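Local coordinates for protein tRNA-splicing ligase RtcB (PDB 2EPG) that probably joins RNA ends, sealing a 2',3'-cyclic phosphate or 3'-phosphate end to a 5'-hydroxyl end with GTP and manganese, at residues P19-I24 with E468-G473. Numbering follows the deposited sequence.
Sequences PYTYRI and EGAGIG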
# COMPACT_ATOMS: atom_id res chain seq x y z
N PRO A 19 9.55 -13.53 -19.77
CA PRO A 19 8.22 -13.04 -20.13
C PRO A 19 7.88 -11.83 -19.25
O PRO A 19 8.19 -11.81 -18.05
CB PRO A 19 7.33 -14.25 -19.86
CG PRO A 19 8.23 -15.39 -20.21
CD PRO A 19 9.55 -14.99 -19.58
N TYR A 20 7.27 -10.82 -19.85
CA TYR A 20 6.89 -9.59 -19.16
C TYR A 20 7.99 -8.95 -18.30
O TYR A 20 7.69 -8.12 -17.44
CB TYR A 20 5.66 -9.85 -18.27
CG TYR A 20 4.50 -10.47 -19.02
CD1 TYR A 20 4.50 -11.82 -19.34
CD2 TYR A 20 3.42 -9.69 -19.43
CE1 TYR A 20 3.46 -12.39 -20.06
CE2 TYR A 20 2.37 -10.24 -20.16
CZ TYR A 20 2.39 -11.59 -20.47
OH TYR A 20 1.36 -12.15 -21.19
N THR A 21 9.25 -9.30 -18.56
CA THR A 21 10.37 -8.77 -17.78
C THR A 21 11.46 -8.13 -18.66
O THR A 21 12.04 -8.79 -19.53
CB THR A 21 10.98 -9.89 -16.93
OG1 THR A 21 9.93 -10.55 -16.20
CG2 THR A 21 12.01 -9.35 -15.96
N TYR A 22 11.75 -6.85 -18.40
CA TYR A 22 12.77 -6.10 -19.16
C TYR A 22 13.89 -5.52 -18.30
O TYR A 22 13.67 -5.08 -17.17
CB TYR A 22 12.11 -4.97 -19.95
CG TYR A 22 11.01 -5.48 -20.86
CD1 TYR A 22 11.30 -6.15 -22.04
CD2 TYR A 22 9.66 -5.33 -20.50
CE1 TYR A 22 10.29 -6.67 -22.86
CE2 TYR A 22 8.64 -5.84 -21.30
CZ TYR A 22 8.96 -6.51 -22.47
OH TYR A 22 7.95 -7.03 -23.26
N ARG A 23 15.09 -5.50 -18.87
CA ARG A 23 16.27 -5.03 -18.20
C ARG A 23 16.87 -3.80 -18.89
O ARG A 23 16.95 -3.75 -20.12
CB ARG A 23 17.27 -6.17 -18.15
CG ARG A 23 18.60 -5.87 -17.56
CD ARG A 23 19.65 -6.72 -18.25
NE ARG A 23 20.96 -6.38 -17.75
CZ ARG A 23 22.06 -6.30 -18.49
NH1 ARG A 23 23.19 -5.98 -17.89
NH2 ARG A 23 22.03 -6.55 -19.79
N ILE A 24 17.23 -2.80 -18.10
CA ILE A 24 17.88 -1.59 -18.59
C ILE A 24 19.31 -1.76 -18.12
O ILE A 24 19.62 -1.54 -16.95
CB ILE A 24 17.29 -0.32 -17.95
CG1 ILE A 24 15.84 -0.14 -18.39
CG2 ILE A 24 18.13 0.90 -18.32
CD1 ILE A 24 15.06 0.86 -17.56
N GLU A 468 1.02 -11.27 -13.19
CA GLU A 468 0.92 -12.72 -13.15
C GLU A 468 1.84 -13.32 -14.21
O GLU A 468 2.50 -14.34 -13.96
CB GLU A 468 -0.53 -13.19 -13.37
CG GLU A 468 -0.65 -14.71 -13.29
CD GLU A 468 -2.08 -15.22 -13.13
OE1 GLU A 468 -2.92 -14.90 -14.01
OE2 GLU A 468 -2.35 -15.94 -12.13
N GLY A 469 1.91 -12.69 -15.37
CA GLY A 469 2.78 -13.19 -16.42
C GLY A 469 4.24 -13.18 -16.02
O GLY A 469 4.99 -14.11 -16.36
N ALA A 470 4.68 -12.15 -15.31
CA ALA A 470 6.06 -12.06 -14.87
C ALA A 470 6.33 -13.02 -13.71
O ALA A 470 7.47 -13.19 -13.31
CB ALA A 470 6.41 -10.60 -14.46
N GLY A 471 5.28 -13.63 -13.18
CA GLY A 471 5.45 -14.57 -12.08
C GLY A 471 5.58 -13.95 -10.69
O GLY A 471 5.96 -14.62 -9.74
N ILE A 472 5.24 -12.67 -10.56
CA ILE A 472 5.35 -12.02 -9.26
C ILE A 472 4.02 -11.67 -8.59
O ILE A 472 3.95 -10.75 -7.78
CB ILE A 472 6.21 -10.74 -9.36
CG1 ILE A 472 5.62 -9.76 -10.37
CG2 ILE A 472 7.62 -11.11 -9.76
CD1 ILE A 472 6.30 -8.36 -10.33
N GLY A 473 2.97 -12.41 -8.94
CA GLY A 473 1.67 -12.16 -8.35
C GLY A 473 0.61 -13.09 -8.91
O GLY A 473 0.07 -12.85 -9.99
O HOH W 1 8.66 -14.23 -16.40
O HOH W 2 10.08 -12.46 -14.27
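Tyr20 lays one face of its ring over the backbone of Gly469, whose CA sits 4.0 Å from the ring centroid, 26° off the normal and displaced toward the rim, a CH-pi contact. Glycine suits this place because a beta-carbon there would run into Tyr20 CE1. Nearer the main chain, Tyr20 CB rests 4.0 Å from Ala470 CB, and the small methyl of Ala470 also meets Thr21 OG1 at 3.9 Å. With CG anti to the carbonyl carbon (chi1 -53°), the CD1-CE1 side of the Tyr20 ring comes over Gly469, nearest its CA and C. Were Tyr20 replaced by alanine, Gly469 CA would probably lose its aromatic cover and a gap would open beside the last helical turn.

No direct hydrogen bond joins the segments; water does the bridging. One molecule donates to Thr21 OG1 at 2.7 Å and to Ala470 O at 2.9 Å, while a second donates to Pro19 O and, weakly, to Ala470 O. The helix 462-470 ends here in a Schellman motif: Gly471 takes positive phi, where a beta-carbon would jam against Ala470 O, and its N bonds back to Glu468 O. On the other segment, Tyr20 lies in the turn of the hairpin formed by strands 15-18 and 21-24, where Thr21 OG1 donates to Pro19 O (2.8 Å), tilted 35° from the carbonyl plane. Farther out, Phe37 of strand 34-37 touches both Thr21 and Ala470, and Lys399 NZ hydrogen-bonds Ala470 O.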